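Local atomic coordinates of sugar ABC transporter (Sugar-binding protein) (Bacillus halodurans, PDB entry 4YO7), a protein that binds myo-inositol and probably serves as the solute-binding component of a sugar ABC transporter. Residues A92-F97 / V119-D124; A144-E149 / V292-Q297. All coordinates share one frame; numbering follows the deposited sequence.

Contact 1. Residues A92-F97 / V119-D124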
loop_
_atom_site.group_PDB
_atom_site.type_symbol
_atom_site.label_atom_id
_atom_site.label_comp_id
_atom_site.label_asym_id
_atom_site.label_seq_id
_atom_site.Cartn_x
_atom_site.Cartn_y
_atom_site.Cartn_z
ATOM N N ALA A 92 -7.074 12.930 16.387
ATOM C CA ALA A 92 -6.881 14.307 16.860
ATOM C C ALA A 92 -6.620 15.266 15.696
ATOM O O ALA A 92 -7.078 16.406 15.711
ATOM C CB ALA A 92 -5.734 14.385 17.885
ATOM N N GLN A 93 -5.902 14.806 14.680
ATOM C CA GLN A 93 -5.685 15.595 13.481
ATOM C C GLN A 93 -6.981 15.868 12.752
ATOM O O GLN A 93 -7.264 16.985 12.353
ATOM C CB GLN A 93 -4.662 14.884 12.574
ATOM C CG GLN A 93 -3.305 14.848 13.235
ATOM C CD GLN A 93 -2.267 13.966 12.558
ATOM O OE1 GLN A 93 -2.581 13.151 11.693
ATOM N NE2 GLN A 93 -1.003 14.136 12.966
ATOM N N VAL A 94 -7.786 14.839 12.593
ATOM C CA VAL A 94 -9.082 15.001 11.936
ATOM C C VAL A 94 -10.019 15.911 12.724
ATOM O O VAL A 94 -10.683 16.767 12.145
ATOM C CB VAL A 94 -9.707 13.614 11.692
ATOM C CG1 VAL A 94 -11.135 13.717 11.161
ATOM C CG2 VAL A 94 -8.853 12.867 10.691
ATOM N N GLU A 95 -10.062 15.752 14.043
ATOM C CA GLU A 95 -10.882 16.637 14.879
ATOM C C GLU A 95 -10.455 18.106 14.723
ATOM O O GLU A 95 -11.295 19.004 14.727
ATOM C CB GLU A 95 -10.787 16.205 16.339
ATOM C CG GLU A 95 -11.552 14.907 16.622
ATOM C CD GLU A 95 -11.259 14.322 18.002
ATOM O OE1 GLU A 95 -10.375 14.842 18.710
ATOM O OE2 GLU A 95 -11.909 13.326 18.371
ATOM N N ASN A 96 -9.154 18.339 14.633
ATOM C CA ASN A 96 -8.628 19.675 14.391
ATOM C C ASN A 96 -9.059 20.213 13.037
ATOM O O ASN A 96 -9.471 21.361 12.917
ATOM C CB ASN A 96 -7.096 19.678 14.510
ATOM C CG ASN A 96 -6.494 21.054 14.277
ATOM O OD1 ASN A 96 -6.057 21.362 13.188
ATOM N ND2 ASN A 96 -6.489 21.885 15.298
ATOM N N PHE A 97 -8.984 19.378 12.010
ATOM C CA PHE A 97 -9.465 19.787 10.692
ATOM C C PHE A 97 -10.950 20.157 10.717
ATOM O O PHE A 97 -11.349 21.129 10.108
ATOM C CB PHE A 97 -9.249 18.692 9.651
ATOM C CG PHE A 97 -7.809 18.302 9.420
ATOM C CD1 PHE A 97 -6.747 19.161 9.652
ATOM C CD2 PHE A 97 -7.544 17.038 8.889
ATOM C CE1 PHE A 97 -5.440 18.739 9.403
ATOM C CE2 PHE A 97 -6.260 16.635 8.652
ATOM C CZ PHE A 97 -5.215 17.480 8.896
ATOM N N VAL A 119 -14.601 8.520 9.481
ATOM C CA VAL A 119 -15.558 8.843 8.429
ATOM C C VAL A 119 -16.908 9.279 8.999
ATOM O O VAL A 119 -17.505 10.245 8.518
ATOM C CB VAL A 119 -15.726 7.650 7.464
ATOM C CG1 VAL A 119 -16.816 7.919 6.449
ATOM C CG2 VAL A 119 -14.441 7.400 6.738
ATOM N N ASN A 120 -17.373 8.612 10.050
ATOM C CA ASN A 120 -18.627 9.014 10.676
ATOM C C ASN A 120 -18.588 10.447 11.179
ATOM O O ASN A 120 -19.530 11.222 10.963
ATOM C CB ASN A 120 -18.975 8.083 11.835
ATOM C CG ASN A 120 -19.449 6.721 11.365
ATOM O OD1 ASN A 120 -19.969 6.577 10.256
ATOM N ND2 ASN A 120 -19.298 5.716 12.221
HETATM N N MSE A 121 -17.490 10.798 11.828
HETATM C CA MSE A 121 -17.321 12.119 12.404
HETATM C C MSE A 121 -17.257 13.211 11.337
HETATM O O MSE A 121 -17.897 14.268 11.479
HETATM C CB MSE A 121 -16.052 12.117 13.264
HETATM C CG MSE A 121 -15.780 13.379 13.973
HETATM SE SE MSE A 121 -14.278 13.124 15.197
HETATM C CE MSE A 121 -12.848 12.505 14.058
ATOM N N VAL A 122 -16.501 12.956 10.265
ATOM C CA VAL A 122 -16.325 13.945 9.231
ATOM C C VAL A 122 -17.647 14.058 8.464
ATOM O O VAL A 122 -18.059 15.154 8.137
ATOM C CB VAL A 122 -15.125 13.608 8.311
ATOM C CG1 VAL A 122 -14.970 14.615 7.192
ATOM C CG2 VAL A 122 -13.881 13.594 9.129
ATOM N N ASN A 123 -18.306 12.938 8.186
ATOM C CA ASN A 123 -19.637 13.006 7.558
ATOM C C ASN A 123 -20.620 13.849 8.394
ATOM O O ASN A 123 -21.354 14.689 7.849
ATOM C CB ASN A 123 -20.240 11.633 7.352
ATOM C CG ASN A 123 -19.629 10.866 6.190
ATOM O OD1 ASN A 123 -19.051 11.437 5.258
ATOM N ND2 ASN A 123 -19.793 9.564 6.232
ATOM N N ASP A 124 -20.638 13.635 9.708
ATOM C CA ASP A 124 -21.530 14.413 10.583
ATOM C C ASP A 124 -21.187 15.888 10.515
ATOM O O ASP A 124 -22.076 16.709 10.651
ATOM C CB ASP A 124 -21.464 13.942 12.040
ATOM C CG ASP A 124 -22.191 12.623 12.271
ATOM O OD1 ASP A 124 -23.010 12.224 11.421
ATOM O OD2 ASP A 124 -21.947 11.999 13.316
#
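The carboxylate of E95 reaches M121 through a single oxygen: OE2 lies 4.0 Å from the SE atom of M121, a selenomethionine. The other flat group is the ring of F97, which belongs to the packing under helix 87-100. One of its faces carries the carbonyl O of Q93, one turn earlier, 3.3 Å above the plane and offset toward the rim. Beyond these segments the ring meets I79 and S81 of strand 76-82 and I105 of strand 104-107.

The direct contact between the helices is apolar. M121 runs extended as far as SE and then bends (chi3 57°). This bend carries CE of M121 toward V94, 3.6 Å from its CG1. The CG of E95 is also 3.6 Å from SE of M121, and the two side chains cross at about a right angle. Thus the aliphatic part of a charged side chain lies against the selenium, at the exposed side of the contact. Deeper in, CG1 of V94 and CG2 of V122 approach to 3.4 Å, tighter than usual for two carbons. V94 also touches V107, and V122 touches I105, so both valines rest on strand 104-107.

The segment axes run almost parallel, 3° apart, with a closest approach of 10.5 Å. Helix 87-100 precedes strand 104-107 in the chain, and helix 112-125 follows it. Two neighbouring helices packed side by side over one parallel sheet are characteristic of successive beta-alpha-beta crossovers in the Rossmann-like lobe of a periplasmic binding protein.

Contact 2. Residues A144-E149 / V292-Q297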
loop_
_atom_site.group_PDB
_atom_site.type_symbol
_atom_site.label_atom_id
_atom_site.label_comp_id
_atom_site.label_asym_id
_atom_site.label_seq_id
_atom_site.Cartn_x
_atom_site.Cartn_y
_atom_site.Cartn_z
ATOM N N ALA A 144 -15.118 9.719 -1.394
ATOM C CA ALA A 144 -14.483 8.981 -2.485
ATOM C C ALA A 144 -13.300 8.204 -1.957
ATOM O O ALA A 144 -12.753 8.549 -0.919
ATOM C CB ALA A 144 -14.033 9.938 -3.615
ATOM N N PHE A 145 -12.935 7.160 -2.702
ATOM C CA PHE A 145 -11.729 6.362 -2.449
ATOM C C PHE A 145 -10.806 6.473 -3.650
ATOM O O PHE A 145 -11.259 6.333 -4.795
ATOM C CB PHE A 145 -12.055 4.876 -2.202
ATOM C CG PHE A 145 -10.834 4.027 -1.999
ATOM C CD1 PHE A 145 -10.123 4.109 -0.813
ATOM C CD2 PHE A 145 -10.369 3.184 -2.998
ATOM C CE1 PHE A 145 -8.979 3.366 -0.626
ATOM C CE2 PHE A 145 -9.222 2.401 -2.792
ATOM C CZ PHE A 145 -8.530 2.498 -1.610
ATOM N N VAL A 146 -9.534 6.730 -3.370
ATOM C CA VAL A 146 -8.473 6.768 -4.379
ATOM C C VAL A 146 -7.405 5.766 -3.978
ATOM O O VAL A 146 -6.768 5.919 -2.945
ATOM C CB VAL A 146 -7.852 8.175 -4.515
ATOM C CG1 VAL A 146 -6.753 8.156 -5.543
ATOM C CG2 VAL A 146 -8.925 9.178 -4.914
ATOM N N GLY A 147 -7.239 4.726 -4.779
ATOM C CA GLY A 147 -6.294 3.676 -4.443
ATOM C C GLY A 147 -6.376 2.534 -5.418
ATOM O O GLY A 147 -6.817 2.707 -6.534
ATOM N N SER A 148 -5.937 1.358 -4.976
ATOM C CA SER A 148 -5.860 0.197 -5.833
ATOM C C SER A 148 -6.434 -1.004 -5.110
ATOM O O SER A 148 -6.436 -1.065 -3.886
ATOM C CB SER A 148 -4.415 -0.051 -6.233
ATOM O OG SER A 148 -3.912 1.058 -6.953
ATOM N N GLU A 149 -6.913 -1.968 -5.876
ATOM C CA GLU A 149 -7.661 -3.087 -5.307
ATOM C C GLU A 149 -6.720 -4.190 -4.821
ATOM O O GLU A 149 -6.121 -4.905 -5.623
ATOM C CB GLU A 149 -8.621 -3.638 -6.356
ATOM C CG GLU A 149 -9.480 -4.788 -5.856
ATOM C CD GLU A 149 -10.580 -4.315 -4.919
ATOM O OE1 GLU A 149 -11.301 -3.352 -5.280
ATOM O OE2 GLU A 149 -10.725 -4.906 -3.821
ATOM N N VAL A 292 -5.343 14.501 -4.230
ATOM C CA VAL A 292 -5.377 15.954 -4.159
ATOM C C VAL A 292 -6.377 16.560 -5.158
ATOM O O VAL A 292 -7.147 17.463 -4.801
ATOM C CB VAL A 292 -3.976 16.557 -4.379
ATOM C CG1 VAL A 292 -4.042 18.067 -4.517
ATOM C CG2 VAL A 292 -3.119 16.205 -3.195
ATOM N N LYS A 293 -6.381 16.064 -6.388
ATOM C CA LYS A 293 -7.292 16.581 -7.393
ATOM C C LYS A 293 -8.754 16.385 -6.989
ATOM O O LYS A 293 -9.590 17.276 -7.169
ATOM C CB LYS A 293 -7.023 15.918 -8.755
ATOM C CG LYS A 293 -5.714 16.301 -9.376
ATOM C CD LYS A 293 -5.498 15.498 -10.669
ATOM C CE LYS A 293 -4.096 15.607 -11.220
ATOM N NZ LYS A 293 -3.885 16.871 -11.966
ATOM N N VAL A 294 -9.052 15.210 -6.445
ATOM C CA VAL A 294 -10.400 14.887 -6.039
ATOM C C VAL A 294 -10.822 15.757 -4.850
ATOM O O VAL A 294 -11.948 16.246 -4.789
ATOM C CB VAL A 294 -10.504 13.392 -5.717
ATOM C CG1 VAL A 294 -11.833 13.038 -5.080
ATOM C CG2 VAL A 294 -10.325 12.601 -7.018
ATOM N N ALA A 295 -9.908 15.954 -3.907
ATOM C CA ALA A 295 -10.183 16.767 -2.734
ATOM C C ALA A 295 -10.457 18.208 -3.125
ATOM O O ALA A 295 -11.373 18.855 -2.613
ATOM C CB ALA A 295 -9.006 16.690 -1.753
ATOM N N VAL A 296 -9.670 18.716 -4.053
ATOM C CA VAL A 296 -9.897 20.068 -4.561
ATOM C C VAL A 296 -11.274 20.174 -5.230
ATOM O O VAL A 296 -12.017 21.141 -5.012
ATOM C CB VAL A 296 -8.798 20.481 -5.547
ATOM C CG1 VAL A 296 -9.199 21.701 -6.350
ATOM C CG2 VAL A 296 -7.510 20.761 -4.793
ATOM N N GLN A 297 -11.630 19.188 -6.053
ATOM C CA GLN A 297 -12.931 19.213 -6.686
ATOM C C GLN A 297 -14.038 19.237 -5.649
ATOM O O GLN A 297 -15.018 19.957 -5.812
ATOM C CB GLN A 297 -13.133 18.002 -7.608
ATOM C CG GLN A 297 -12.308 18.015 -8.860
ATOM C CD GLN A 297 -12.478 16.729 -9.661
ATOM O OE1 GLN A 297 -12.589 15.644 -9.094
ATOM N NE2 GLN A 297 -12.521 16.851 -10.980
#
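V294 meets A144 and V146 through both of its methyl groups, aimed by its first torsion. With chi1 at 171°, CG1 lies opposite the backbone N and CG2 opposite the carbonyl carbon. V146 has nearly the same torsion (179°), and this leaves its CG2 as the methyl that approaches V294. The contact is helix-on-sheet packing in the alpha/beta sandwich of the Rossmann-like lobe. Helix 284-299 lies against the parallel sheet that contains strand 144-147.

A144 and V146 are two residues apart in the strand, so both point toward the helix. F145, between them, points away. V294 points toward the strand from its helix. The CA of V294 and the CA of A144 are 8.0 Å apart, the nearest such pair between the segments. All three touching residues are buried, and what they share is apolar contact. V294 contributes about half of the 90 Å² buried between the segments, and the two strand residues share the rest.

V294 also touches I130 of strand 129-132 and V304 of a loop. The strand is held on both sides by backbone bonds, A144 and V146 with I131 and F145 and G147 with A307, while on the helix K293 forms a salt bridge with E69.

The methyls of V294 divide the strand between them. V294 CG1 is 4.8 Å from V146 CG2, and V294 CG2 is 5.7 Å from A144 CB, so each methyl has its own closer partner. Those two closer approaches differ little in length: V294 CG1 stands 4.1 Å from CB of A144, and V294 CG2 stands 4.3 Å from CG2 of V146.

The two contacts belong to the same lobe but to opposite faces of its parallel sheet. Contact 1 joins two helices on one face. Contact 2 seats helix 284-299 on the other. Their centres are about 17 Å apart and their nearest atoms about 8 Å, so they do not touch. Strand 129-132 lies between strands 104-107 and 144-147 and links the two in the sheet. Neither contact forms part of the inositol pocket. Contact 2 is linked to it through the backbone pairing of V146 with N133, a pocket residue. In contact 2 the side chain of V146 is about 12 Å from the bound INS (myo-inositol).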